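Local coordinates for protein SAR-endolysin (Enterobacteria phage P1, PDB 1XJT) that cleaves the glycosidic bonds of host peptidoglycan as a signal-arrest-release lysozyme, contributing to lysis of the bacterium once it leaves the membrane for the periplasm, at residues G10-I15 with G43-P48; V28-A33 with N104-M109; A112-G117 with K168-K173; T20-N25 with D80-I85; K99-N104 with G144-M149. All blocks are in the same frame, centred on the assembly; numbering follows the deposited sequence.

Interaction 1: residues G10-I15 with G43-P48; sequences GAICAI and GCRRDP
Cys13 and Cys44 join covalently, SG to SG at 2.0 Å with a disulfide torsion of -109°. The two halves of the bridge are built differently. Cys13 holds its SG between the backbone N and the carbonyl carbon (chi1 37°), whereas the SG of Cys44 is anti to the backbone N (-173°), and both cysteine side chains pack against Ile77 of helix 74-95.

Backbone hydrogen bonds flank the disulfide. Arg46 N donates to Ala11 O at 3.1 Å, while Cys13 N donates to Cys44 O at 3.2 Å. Between them Ile12 and Arg45 form a single beta bridge, the two segments running roughly antiparallel. This is the disulfide of the active, soluble enzyme: Cys13 comes from the predicted signal-anchor, and in the membrane-bound inactive form Cys44 is bonded instead to the catalytic Cys51. The cross-link therefore marks the isomerised state, in which the former membrane segment is stitched to the loop just after Glu42, probably the catalytic proton donor/acceptor.

Charged and apolar side chains complete the contact. The extended Arg46 lays one face of its guanidinium over Cys13 CB; at the edge of that group NH2 makes a weak bond of 3.3 Å to Ile12 O, and NH1 has its stronger partner in Asp74, a salt bridge to helix 74-95. Ile12 sets CG2 against Cys44 O at 3.2 Å and CG1 over a face of the Arg45 guanidinium, while Ile15 CG1 packs 4.0 Å from Cys44 CB.

Interaction 2: residues V28-A33 with N104-M109; sequences VRTNQA and NAFSAM
Arg29 runs over one face of the buried Phe106 ring, its CD above the ring and its guanidinium displaced toward Phe106 CB, in the tightly packed part of this contact. The extended chain sets CD 4.0 Å from the ring centroid, a CH-pi contact. The guanidinium continues almost parallel to the ring, the planes 13° apart, as an off-centre cation-pi stack whose NH1 comes 3.6 Å from Phe106 CD1. Salt-bridging to Asp103 and hydrogen bonds to the carbonyls of Gly98 and Met101 hold the group flat.

Buried Ser107, packed beside Thr30, accepts at OG a nearly straight bond of 3.1 Å from Asn31 N and is itself bonded to Asp103 O. Here the chain stands at the start of helix 32-42, with Asn31 as N-cap, its OD1 taking the N-H of Gly34.

By contrast, the partly exposed Asn31 and Asn104 side chains meet through one bond, ND2 of Asn31 to OD1 of Asn104 at 2.8 Å. The amide planes are turned 65° from each other, and the donor is tilted 30° from the acceptor's carbonyl plane. With OD1 spent on the helix cap, the opposite end of the same Asn31 amide serves helix 103-116, which implies that capping one helix and docking it on the other fix a single rotation of this side chain.

Interaction 3: residues A112-G117 with K168-K173; sequences AAFNMG and KIRREK
Asn115 sends CG anti to its own nitrogen (chi1 -179°), Arg170 does likewise before running on extended, and the two side chains pass each other in opposite directions. Arg171 instead bends at chi2 and chi3, curling its guanidinium back to the same asparagine. The setting is a pair of nearly antiparallel helices in the helical lobe of this phage-type lysozyme: the axes of 112-116 and 168-173 run at 159° and come no closer than 11.6 Å, a separation bridged by long polar side chains.

The Asn115 amide stacks on the Arg170 guanidinium with planes only 4° apart, and Asn115 CB sits over the centre of that group, 3.5 Å from CZ. Arg170 is held from outside by a salt bridge from NE to Glu174 and by Ser111, and its NH1 forms a long, weak ion pair with Glu42, the inferred active-site residue. The neighbouring Phe114 ring also touches Glu42, so the contact probably borders the catalytic region. Glu174 takes NE of Arg171 as well, binding both arginines in one carboxylate.

Met116, a selenomethionine, lies beside Arg171, its SE 3.4 Å from NH1, an atom that also bonds to Phe156 O. Asn115 OD1 receives a weak second bond from NH1, but its main donor is Arg171 NH2, at 2.7 Å, in the carbonyl plane on a lone pair and near the guanidinium plane.

Interaction 4: residues T20-N25 with D80-I85; sequences TIVMGN and DWEKNI
Glu82 OE1 is gripped from several sides: a water donates to it at 2.6 Å, Asn27 ND2 bonds to it, and Asn25 ND2 adds a weak bond of 3.5 Å. The same water donates a second hydrogen bond to Val22 O, also at 2.6 Å, bridging the carboxylate to the backbone of the other helix. This is a helix-helix crossing in which 20-25, on helix 15-25 and largely within the predicted signal-anchor, packs across 80-85 of the long helix 74-95, at -58° with a closest axis approach of 10.1 Å.

Glu82 reaches the boundary with CG anti to its backbone nitrogen (chi1 -165°) and its chain extended. The amide of Asn25 meets the carboxylate at 39° between planes, and ND2 shares itself weakly between both oxygens.

Beneath the polar group lies a buried apolar patch centred on the two methyls of Val22. One branch, CG2, approaches Trp81 CE3 at 4.0 Å. The other, CG1, meets Ile85 tip to tip, 4.2 Å from CD1, the same methyl that sits over the centre of a face of the Trp81 ring.

Interaction 5: residues K99-N104 with G144-M149; sequences KDMPDN and GEWVNM
Met101, a selenomethionine, meets Trp146 from its first side-chain atom onward. CB stands squarely over the six-membered ring of the indole, 3.5 Å from the centroid and 4° off the ring normal, a CH-pi contact over the face. CG lies between the backbone nitrogen and carbonyl carbon (chi1 73°), and the chain then runs on toward SE, which sits obliquely above the same ring, 5.3 Å from its centroid, in a Met-aromatic contact. There SE also touches the terminal methyl of Met149, 3.9 Å from CE. A bend at chi3 brings Met101 CE back to the ring, where it packs 3.7 Å from Trp146 CZ3 and 3.8 Å from Met149 SE. Each of the two selenomethionines thus sets its methyl against the selenium of the other, their side chains crossing at about a right angle.

The next residue extends the cover over the indole: Pro102 CD lies over the same face, 4.1 Å from the centroid of the five-membered ring. Asp100 reaches the six-membered ring with its backbone, its O 3.4 Å from Trp146 CZ2, while its carboxylate turns to Arg97. On the opposite face of the indole sits the carbonyl oxygen of Gly144, over the ring centre, so the ring is sandwiched. No hydrogen bond joins the two segments.

Gly144 closes helix 136-142 in a Schellman motif; the indole lies between the turn before helix 146-150 and the loop leading into helix 103-116, with Arg97 and Leu182 beside it, and Met149 reaches inward to Ala105 and Met109 of helix 103-116 and Cys178 of helix 165-179.

Overall arrangement
From the N terminus, interaction 1 closes the first loop, returning the 10-15 segment to the chain beyond helix 32-42. Interaction 4 crosses it, carrying helix 15-25 onto helix 74-95, and interaction 2 crosses both by bringing the start of helix 32-42 to helix 103-116. Interactions 2 and 4 touch where Val28 packs on Val22 and Ile85. Interaction 5 shares Asn104 with interaction 2 and crosses both it and interaction 3; interactions 3 and 5 tie helix 103-116 and its lead-in to later parts of the chain. Interaction 3 meets interaction 4 through Phe114 and Trp81. Interactions 1 and 5 lie on opposite sides of the chain's centre, their centres about 33 Å apart.

Interaction 1: residues G10-I15 with G43-P48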
# COMPACT_ATOMS: atom_id res chain seq x y z
N GLY A 10 2.31 -15.11 22.94
CA GLY A 10 1.88 -14.88 21.57
C GLY A 10 0.66 -13.99 21.48
O GLY A 10 -0.40 -14.32 22.01
N ALA A 11 0.84 -12.83 20.84
CA ALA A 11 -0.26 -11.96 20.40
C ALA A 11 0.08 -11.41 19.02
O ALA A 11 -0.80 -11.12 18.20
CB ALA A 11 -0.47 -10.83 21.39
N ILE A 12 1.38 -11.27 18.77
CA ILE A 12 1.88 -10.81 17.49
C ILE A 12 1.96 -11.99 16.54
O ILE A 12 2.46 -13.05 16.91
CB ILE A 12 3.27 -10.18 17.68
CG1 ILE A 12 3.24 -9.18 18.84
CG2 ILE A 12 3.74 -9.51 16.40
CD1 ILE A 12 4.53 -8.38 19.01
N CYS A 13 1.46 -11.81 15.32
CA CYS A 13 1.46 -12.88 14.33
C CYS A 13 2.59 -12.67 13.34
O CYS A 13 3.24 -11.62 13.34
CB CYS A 13 0.12 -12.94 13.61
SG CYS A 13 -0.57 -11.31 13.33
N ALA A 14 2.82 -13.68 12.51
CA ALA A 14 3.96 -13.70 11.60
C ALA A 14 3.59 -13.21 10.20
O ALA A 14 2.77 -13.81 9.52
CB ALA A 14 4.54 -15.10 11.52
N ILE A 15 4.22 -12.12 9.79
CA ILE A 15 4.03 -11.58 8.44
C ILE A 15 4.46 -12.61 7.39
O ILE A 15 3.72 -12.90 6.45
CB ILE A 15 4.84 -10.27 8.27
CG1 ILE A 15 4.13 -9.12 9.00
CG2 ILE A 15 5.00 -9.90 6.82
CD1 ILE A 15 5.07 -8.04 9.45
N GLY A 43 2.74 -4.07 10.56
CA GLY A 43 2.88 -5.05 11.63
C GLY A 43 1.71 -6.02 11.57
O GLY A 43 0.79 -5.84 10.77
N CYS A 44 1.76 -7.03 12.43
CA CYS A 44 0.75 -8.09 12.44
C CYS A 44 0.29 -8.38 13.87
O CYS A 44 1.11 -8.66 14.75
CB CYS A 44 1.32 -9.34 11.77
SG CYS A 44 0.13 -10.67 11.52
N ARG A 45 -1.03 -8.33 14.08
CA ARG A 45 -1.64 -8.39 15.41
C ARG A 45 -2.95 -9.19 15.43
O ARG A 45 -3.88 -8.87 14.71
CB ARG A 45 -1.94 -6.96 15.90
CG ARG A 45 -0.72 -6.08 16.19
CD ARG A 45 0.25 -6.69 17.20
NE ARG A 45 0.91 -5.71 18.06
CZ ARG A 45 1.95 -4.96 17.69
NH1 ARG A 45 2.48 -4.11 18.56
NH2 ARG A 45 2.48 -5.06 16.48
N ARG A 46 -3.03 -10.22 16.27
CA ARG A 46 -4.29 -10.96 16.43
C ARG A 46 -5.31 -10.22 17.30
O ARG A 46 -6.52 -10.46 17.21
CB ARG A 46 -4.03 -12.34 17.04
CG ARG A 46 -3.44 -13.34 16.07
CD ARG A 46 -3.31 -14.73 16.68
NE ARG A 46 -2.36 -15.58 15.97
CZ ARG A 46 -1.04 -15.38 15.94
NH1 ARG A 46 -0.26 -16.22 15.27
NH2 ARG A 46 -0.50 -14.36 16.58
N ASP A 47 -4.83 -9.31 18.14
CA ASP A 47 -5.69 -8.54 19.01
C ASP A 47 -5.95 -7.16 18.39
O ASP A 47 -5.00 -6.43 18.07
CB ASP A 47 -5.06 -8.40 20.40
CG ASP A 47 -4.99 -9.73 21.15
OD1 ASP A 47 -4.07 -9.89 21.98
OD2 ASP A 47 -5.79 -10.67 20.98
N PRO A 48 -7.22 -6.81 18.20
CA PRO A 48 -7.58 -5.49 17.68
C PRO A 48 -7.01 -4.34 18.51
O PRO A 48 -7.05 -4.40 19.75
CB PRO A 48 -9.11 -5.49 17.76
CG PRO A 48 -9.50 -6.92 17.73
CD PRO A 48 -8.40 -7.65 18.43

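Interaction 2: residues V28-A33 with N104-M109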
# COMPACT_ATOMS: atom_id res chain seq x y z
N VAL A 28 -3.26 -12.41 -5.64
CA VAL A 28 -2.57 -11.14 -5.67
C VAL A 28 -1.36 -11.17 -6.61
O VAL A 28 -0.65 -12.17 -6.72
CB VAL A 28 -2.16 -10.65 -4.25
CG1 VAL A 28 -3.37 -10.61 -3.31
CG2 VAL A 28 -1.08 -11.47 -3.66
N ARG A 29 -1.17 -10.09 -7.35
CA ARG A 29 0.03 -9.92 -8.17
C ARG A 29 1.20 -9.40 -7.38
O ARG A 29 2.36 -9.73 -7.69
CB ARG A 29 -0.25 -8.98 -9.35
CG ARG A 29 0.91 -8.77 -10.28
CD ARG A 29 0.58 -7.96 -11.51
NE ARG A 29 1.83 -7.53 -12.13
CZ ARG A 29 2.00 -6.51 -12.96
NH1 ARG A 29 0.99 -5.74 -13.34
NH2 ARG A 29 3.23 -6.25 -13.43
N THR A 30 0.97 -8.57 -6.37
CA THR A 30 2.12 -7.99 -5.75
C THR A 30 3.08 -9.05 -5.22
O THR A 30 2.66 -10.13 -4.74
CB THR A 30 1.85 -6.78 -4.75
OG1 THR A 30 1.97 -7.15 -3.39
CG2 THR A 30 0.53 -6.20 -4.91
N ASN A 31 4.36 -8.77 -5.41
CA ASN A 31 5.41 -9.73 -5.15
C ASN A 31 5.82 -9.76 -3.70
O ASN A 31 5.35 -8.98 -2.88
CB ASN A 31 6.62 -9.45 -6.08
CG ASN A 31 7.24 -8.06 -5.92
OD1 ASN A 31 7.05 -7.40 -4.91
ND2 ASN A 31 8.05 -7.64 -6.91
N GLN A 32 6.70 -10.69 -3.37
CA GLN A 32 7.22 -10.81 -2.02
C GLN A 32 7.71 -9.50 -1.39
O GLN A 32 7.33 -9.16 -0.28
CB GLN A 32 8.36 -11.80 -2.05
CG GLN A 32 9.14 -11.89 -0.78
CD GLN A 32 8.69 -13.04 0.05
OE1 GLN A 32 7.91 -13.88 -0.40
NE2 GLN A 32 9.17 -13.09 1.28
N ALA A 33 8.56 -8.78 -2.11
CA ALA A 33 9.11 -7.53 -1.62
C ALA A 33 8.02 -6.52 -1.28
O ALA A 33 8.13 -5.81 -0.27
CB ALA A 33 10.06 -6.93 -2.65
N ASN A 104 7.68 -4.95 -10.01
CA ASN A 104 8.25 -4.14 -8.91
C ASN A 104 7.56 -2.78 -8.79
O ASN A 104 7.11 -2.42 -7.70
CB ASN A 104 9.75 -3.95 -9.04
CG ASN A 104 10.55 -5.16 -8.61
OD1 ASN A 104 10.16 -5.92 -7.72
ND2 ASN A 104 11.73 -5.30 -9.20
N ALA A 105 7.38 -2.10 -9.91
CA ALA A 105 6.58 -0.86 -9.93
C ALA A 105 5.13 -1.14 -9.49
O ALA A 105 4.59 -0.42 -8.65
CB ALA A 105 6.64 -0.17 -11.33
N PHE A 106 4.52 -2.20 -10.02
CA PHE A 106 3.15 -2.49 -9.65
C PHE A 106 3.02 -2.74 -8.14
O PHE A 106 2.06 -2.32 -7.51
CB PHE A 106 2.63 -3.72 -10.43
CG PHE A 106 1.25 -4.12 -10.06
CD1 PHE A 106 0.14 -3.54 -10.67
CD2 PHE A 106 1.04 -5.07 -9.06
CE1 PHE A 106 -1.17 -3.93 -10.32
CE2 PHE A 106 -0.25 -5.44 -8.71
CZ PHE A 106 -1.35 -4.85 -9.33
N SER A 107 3.97 -3.48 -7.59
CA SER A 107 3.92 -3.82 -6.17
C SER A 107 4.11 -2.59 -5.28
O SER A 107 3.48 -2.49 -4.23
CB SER A 107 4.99 -4.87 -5.87
OG SER A 107 4.82 -6.02 -6.65
N ALA A 108 4.98 -1.68 -5.71
CA ALA A 108 5.23 -0.43 -4.95
C ALA A 108 4.03 0.48 -4.99
O ALA A 108 3.61 1.00 -3.99
CB ALA A 108 6.43 0.28 -5.53
N MSE A 109 3.48 0.64 -6.17
CA MSE A 109 2.19 1.36 -6.33
C MSE A 109 1.06 0.81 -5.52
O MSE A 109 0.28 1.57 -4.91
CB MSE A 109 1.82 1.42 -7.81
CG MSE A 109 2.74 2.26 -8.63
SE MSE A 109 2.91 4.20 -8.12
CE MSE A 109 1.14 4.81 -8.73

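Interaction 3: residues A112-G117 with K168-K173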
# COMPACT_ATOMS: atom_id res chain seq x y z
N ALA A 112 1.44 1.82 -2.03
CA ALA A 112 1.02 3.21 -1.86
C ALA A 112 -0.50 3.33 -1.77
O ALA A 112 -1.03 4.05 -0.92
CB ALA A 112 1.54 4.07 -3.02
N ALA A 113 -1.20 2.63 -2.67
CA ALA A 113 -2.65 2.68 -2.67
C ALA A 113 -3.23 2.01 -1.42
O ALA A 113 -4.29 2.42 -0.93
CB ALA A 113 -3.20 2.07 -3.94
N PHE A 114 -2.58 0.95 -0.93
CA PHE A 114 -3.03 0.25 0.27
C PHE A 114 -3.02 1.19 1.45
O PHE A 114 -3.94 1.17 2.31
CB PHE A 114 -2.07 -0.94 0.52
CG PHE A 114 -2.45 -1.83 1.67
CD1 PHE A 114 -2.13 -1.48 2.97
CD2 PHE A 114 -3.04 -3.06 1.45
CE1 PHE A 114 -2.43 -2.32 4.02
CE2 PHE A 114 -3.34 -3.91 2.50
CZ PHE A 114 -3.05 -3.52 3.79
N ASN A 115 -1.98 2.02 1.49
CA ASN A 115 -1.73 2.95 2.60
C ASN A 115 -2.51 4.24 2.50
O ASN A 115 -3.12 4.67 3.49
CB ASN A 115 -0.23 3.23 2.65
CG ASN A 115 0.17 4.17 3.78
OD1 ASN A 115 1.03 5.02 3.57
ND2 ASN A 115 -0.42 4.02 4.95
N MSE A 116 -2.54 4.85 1.32
CA MSE A 116 -3.11 6.20 1.15
C MSE A 116 -4.53 6.20 0.58
O MSE A 116 -5.26 7.21 0.67
CB MSE A 116 -2.20 6.99 0.23
CG MSE A 116 -0.76 7.07 0.74
SE MSE A 116 -0.66 7.93 2.52
CE MSE A 116 -0.81 9.73 1.86
N GLY A 117 -4.92 5.08 -0.01
CA GLY A 117 -6.18 4.98 -0.70
C GLY A 117 -6.03 5.50 -2.12
O GLY A 117 -5.19 6.32 -2.40
N LYS A 168 7.57 9.63 4.85
CA LYS A 168 8.75 9.87 4.04
C LYS A 168 9.53 8.57 3.89
O LYS A 168 9.82 8.11 2.78
CB LYS A 168 9.66 10.92 4.68
CG LYS A 168 9.11 12.32 4.66
CD LYS A 168 10.04 13.27 5.37
CE LYS A 168 9.33 14.57 5.72
NZ LYS A 168 8.41 15.00 4.62
N ILE A 169 9.84 7.96 5.02
CA ILE A 169 10.55 6.69 5.01
C ILE A 169 9.81 5.66 4.14
O ILE A 169 10.42 4.99 3.29
CB ILE A 169 10.72 6.17 6.46
CG1 ILE A 169 11.76 7.01 7.20
CG2 ILE A 169 11.16 4.72 6.45
CD1 ILE A 169 11.97 6.59 8.63
N ARG A 170 8.49 5.55 4.31
CA ARG A 170 7.72 4.54 3.56
C ARG A 170 7.72 4.82 2.06
O ARG A 170 7.89 3.90 1.25
CB ARG A 170 6.26 4.45 4.03
CG ARG A 170 5.43 3.48 3.14
CD ARG A 170 4.18 2.95 3.82
NE ARG A 170 3.46 1.95 3.04
CZ ARG A 170 2.48 1.19 3.53
NH1 ARG A 170 2.13 1.31 4.80
NH2 ARG A 170 1.86 0.30 2.77
N ARG A 171 7.47 6.07 1.69
CA ARG A 171 7.40 6.41 0.27
C ARG A 171 8.76 6.14 -0.41
O ARG A 171 8.82 5.79 -1.60
CB ARG A 171 7.00 7.87 0.05
CG ARG A 171 5.57 8.21 0.39
CD ARG A 171 4.50 7.58 -0.48
NE ARG A 171 4.00 6.32 0.06
CZ ARG A 171 3.09 6.20 1.01
NH1 ARG A 171 2.59 7.25 1.63
NH2 ARG A 171 2.71 4.99 1.41
N GLU A 172 9.84 6.30 0.33
CA GLU A 172 11.18 6.09 -0.20
C GLU A 172 11.46 4.60 -0.35
O GLU A 172 12.08 4.19 -1.35
CB GLU A 172 12.21 6.79 0.68
CG GLU A 172 13.67 6.56 0.31
CD GLU A 172 14.02 6.93 -1.13
OE1 GLU A 172 15.01 6.36 -1.65
OE2 GLU A 172 13.32 7.78 -1.74
N LYS A 173 11.01 3.79 0.59
CA LYS A 173 11.14 2.34 0.44
C LYS A 173 10.35 1.89 -0.79
O LYS A 173 10.80 1.04 -1.57
CB LYS A 173 10.65 1.58 1.69
CG LYS A 173 11.58 1.65 2.88
CD LYS A 173 10.90 1.13 4.13
CE LYS A 173 11.69 1.42 5.42
NZ LYS A 173 12.69 0.35 5.72

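Interaction 4: residues T20-N25 with D80-I85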
# COMPACT_ATOMS: atom_id res chain seq x y z
N THR A 20 3.15 -16.23 2.76
CA THR A 20 3.10 -17.51 2.06
C THR A 20 1.66 -17.93 1.73
O THR A 20 1.40 -18.48 0.67
CB THR A 20 3.83 -18.65 2.85
OG1 THR A 20 2.99 -19.13 3.90
CG2 THR A 20 5.08 -18.15 3.56
N ILE A 21 0.72 -17.66 2.62
CA ILE A 21 -0.67 -18.00 2.35
C ILE A 21 -1.26 -17.17 1.20
O ILE A 21 -1.92 -17.69 0.31
CB ILE A 21 -1.51 -17.77 3.62
CG1 ILE A 21 -1.22 -18.87 4.64
CG2 ILE A 21 -2.99 -17.78 3.26
CD1 ILE A 21 -1.65 -18.54 6.07
N VAL A 22 -1.02 -15.87 1.25
CA VAL A 22 -1.60 -14.96 0.28
C VAL A 22 -1.00 -15.25 -1.08
O VAL A 22 -1.72 -15.38 -2.06
CB VAL A 22 -1.35 -13.50 0.69
CG1 VAL A 22 -1.56 -12.53 -0.49
CG2 VAL A 22 -2.18 -13.16 1.88
N MSE A 23 0.32 -15.37 -1.15
CA MSE A 23 0.96 -15.75 -2.39
C MSE A 23 0.51 -17.11 -2.89
O MSE A 23 0.42 -17.35 -4.09
CB MSE A 23 2.48 -15.73 -2.25
CG MSE A 23 3.03 -14.34 -2.09
SE MSE A 23 5.00 -14.33 -2.01
CE MSE A 23 5.34 -15.68 -3.29
N GLY A 24 0.26 -18.04 -1.97
CA GLY A 24 -0.17 -19.36 -2.36
C GLY A 24 -1.52 -19.35 -3.04
O GLY A 24 -1.77 -20.20 -3.91
N ASN A 25 -2.39 -18.43 -2.66
CA ASN A 25 -3.76 -18.41 -3.21
C ASN A 25 -3.82 -18.04 -4.67
O ASN A 25 -4.74 -18.42 -5.37
CB ASN A 25 -4.66 -17.46 -2.45
CG ASN A 25 -5.01 -17.96 -1.08
OD1 ASN A 25 -4.87 -19.15 -0.78
ND2 ASN A 25 -5.48 -17.07 -0.23
N ASP A 80 -8.28 -11.46 5.23
CA ASP A 80 -8.48 -10.02 5.37
C ASP A 80 -7.41 -9.24 4.60
O ASP A 80 -7.71 -8.26 3.89
CB ASP A 80 -8.39 -9.61 6.85
CG ASP A 80 -9.55 -10.15 7.70
OD1 ASP A 80 -10.44 -10.86 7.18
OD2 ASP A 80 -9.62 -9.91 8.92
N TRP A 81 -6.15 -9.65 4.76
CA TRP A 81 -5.05 -8.92 4.14
C TRP A 81 -5.17 -9.01 2.64
O TRP A 81 -5.07 -8.00 1.95
CB TRP A 81 -3.70 -9.48 4.58
CG TRP A 81 -2.52 -8.59 4.31
CD1 TRP A 81 -2.50 -7.22 4.24
CD2 TRP A 81 -1.16 -9.01 4.12
NE1 TRP A 81 -1.22 -6.78 4.00
CE2 TRP A 81 -0.38 -7.86 3.92
CE3 TRP A 81 -0.52 -10.26 4.10
CZ2 TRP A 81 0.99 -7.91 3.73
CZ3 TRP A 81 0.84 -10.30 3.89
CH2 TRP A 81 1.58 -9.14 3.70
N GLU A 82 -5.40 -10.23 2.14
CA GLU A 82 -5.64 -10.45 0.71
C GLU A 82 -6.70 -9.48 0.20
O GLU A 82 -6.52 -8.83 -0.81
CB GLU A 82 -6.09 -11.90 0.43
CG GLU A 82 -6.02 -12.31 -1.04
CD GLU A 82 -6.49 -13.73 -1.32
OE1 GLU A 82 -5.99 -14.33 -2.28
OE2 GLU A 82 -7.37 -14.26 -0.62
N LYS A 83 -7.82 -9.41 0.88
CA LYS A 83 -8.92 -8.58 0.37
C LYS A 83 -8.49 -7.13 0.21
O LYS A 83 -8.79 -6.48 -0.80
CB LYS A 83 -10.09 -8.68 1.33
CG LYS A 83 -11.36 -7.96 0.87
CD LYS A 83 -12.48 -8.10 1.93
CE LYS A 83 -13.92 -7.72 1.40
NZ LYS A 83 -15.05 -7.94 2.39
N ASN A 84 -7.77 -6.63 1.20
CA ASN A 84 -7.32 -5.25 1.19
C ASN A 84 -6.27 -5.04 0.12
O ASN A 84 -6.28 -4.00 -0.56
CB ASN A 84 -6.82 -4.84 2.57
CG ASN A 84 -7.95 -4.68 3.55
OD1 ASN A 84 -8.98 -4.09 3.21
ND2 ASN A 84 -7.79 -5.24 4.75
N ILE A 85 -5.37 -6.00 -0.05
CA ILE A 85 -4.41 -5.94 -1.15
C ILE A 85 -5.08 -5.88 -2.53
O ILE A 85 -4.70 -5.09 -3.39
CB ILE A 85 -3.42 -7.13 -1.14
CG1 ILE A 85 -2.56 -7.12 0.13
CG2 ILE A 85 -2.45 -7.03 -2.33
CD1 ILE A 85 -1.90 -8.47 0.45
O HOH W 1 -3.63 -14.21 -3.38

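Interaction 5: residues K99-N104 with G144-M149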
# COMPACT_ATOMS: atom_id res chain seq x y z
N LYS A 99 -1.57 -2.95 -15.48
CA LYS A 99 -1.39 -4.13 -16.33
C LYS A 99 -0.20 -3.97 -17.24
O LYS A 99 0.36 -4.94 -17.69
CB LYS A 99 -2.61 -4.40 -17.20
CG LYS A 99 -3.88 -4.75 -16.41
CD LYS A 99 -4.65 -5.92 -16.96
CE LYS A 99 -4.54 -6.09 -18.48
NZ LYS A 99 -4.35 -7.54 -18.86
N ASP A 100 0.19 -2.74 -17.50
CA ASP A 100 1.31 -2.48 -18.41
C ASP A 100 2.69 -2.31 -17.74
O ASP A 100 3.70 -2.29 -18.43
CB ASP A 100 1.03 -1.23 -19.25
CG ASP A 100 -0.17 -1.37 -20.16
OD1 ASP A 100 -0.41 -2.45 -20.71
OD2 ASP A 100 -0.93 -0.43 -20.38
N MSE A 101 2.73 -2.12 -16.43
CA MSE A 101 3.98 -1.84 -15.74
C MSE A 101 4.57 -3.12 -15.21
O MSE A 101 3.88 -4.15 -15.15
CB MSE A 101 3.80 -0.84 -14.61
CG MSE A 101 3.10 -1.37 -13.40
SE MSE A 101 2.77 0.03 -12.06
CE MSE A 101 1.52 1.18 -13.11
N PRO A 102 5.86 -3.14 -14.94
CA PRO A 102 6.45 -4.35 -14.37
C PRO A 102 6.03 -4.63 -12.92
O PRO A 102 5.47 -3.75 -12.23
CB PRO A 102 7.96 -4.11 -14.48
CG PRO A 102 8.07 -2.97 -15.33
CD PRO A 102 6.88 -2.11 -15.20
N ASP A 103 6.38 -5.81 -12.45
CA ASP A 103 5.95 -6.26 -11.14
C ASP A 103 6.42 -5.38 -9.99
O ASP A 103 5.66 -5.17 -9.06
CB ASP A 103 6.45 -7.69 -10.89
CG ASP A 103 5.57 -8.77 -11.50
OD1 ASP A 103 4.55 -8.49 -12.15
OD2 ASP A 103 5.83 -9.98 -11.35
N ASN A 104 7.68 -4.95 -10.01
CA ASN A 104 8.25 -4.14 -8.91
C ASN A 104 7.56 -2.78 -8.79
O ASN A 104 7.11 -2.42 -7.70
CB ASN A 104 9.75 -3.95 -9.04
CG ASN A 104 10.55 -5.16 -8.61
OD1 ASN A 104 10.16 -5.92 -7.72
ND2 ASN A 104 11.73 -5.30 -9.20
N GLY A 144 2.83 5.81 -19.34
CA GLY A 144 3.68 4.63 -19.33
C GLY A 144 5.12 4.96 -19.01
O GLY A 144 6.03 4.19 -19.34
N GLU A 145 5.32 6.08 -18.32
CA GLU A 145 6.64 6.56 -17.97
C GLU A 145 6.95 6.14 -16.55
O GLU A 145 6.80 6.91 -15.59
CB GLU A 145 6.66 8.08 -18.10
CG GLU A 145 6.58 8.55 -19.53
CD GLU A 145 7.89 8.39 -20.26
OE1 GLU A 145 7.86 8.42 -21.52
OE2 GLU A 145 8.94 8.22 -19.60
N TRP A 146 7.31 4.86 -16.39
CA TRP A 146 7.38 4.29 -15.06
C TRP A 146 8.39 4.93 -14.15
O TRP A 146 8.17 5.01 -12.93
CB TRP A 146 7.58 2.75 -15.06
CG TRP A 146 6.75 2.02 -16.15
CD1 TRP A 146 7.24 1.21 -17.14
CD2 TRP A 146 5.33 2.08 -16.36
NE1 TRP A 146 6.22 0.77 -17.95
CE2 TRP A 146 5.03 1.29 -17.49
CE3 TRP A 146 4.28 2.72 -15.69
CZ2 TRP A 146 3.73 1.12 -17.96
CZ3 TRP A 146 3.00 2.54 -16.17
CH2 TRP A 146 2.73 1.75 -17.29
N VAL A 147 9.55 5.32 -14.69
CA VAL A 147 10.58 5.85 -13.81
C VAL A 147 10.10 7.18 -13.21
O VAL A 147 10.19 7.40 -11.99
CB VAL A 147 11.90 6.00 -14.54
CG1 VAL A 147 12.87 6.92 -13.77
CG2 VAL A 147 12.53 4.64 -14.77
N ASN A 148 9.54 8.02 -14.07
CA ASN A 148 9.01 9.31 -13.62
C ASN A 148 7.89 9.11 -12.60
O ASN A 148 7.80 9.85 -11.61
CB ASN A 148 8.47 10.13 -14.80
CG ASN A 148 9.54 10.65 -15.70
OD1 ASN A 148 10.73 10.66 -15.36
ND2 ASN A 148 9.13 11.12 -16.88
N MSE A 149 7.03 8.13 -12.85
CA MSE A 149 5.92 7.76 -11.93
C MSE A 149 6.51 7.41 -10.54
O MSE A 149 6.16 8.01 -9.51
CB MSE A 149 5.13 6.60 -12.53
CG MSE A 149 3.92 6.10 -11.70
SE MSE A 149 3.30 4.41 -12.19
CE MSE A 149 4.85 3.36 -11.75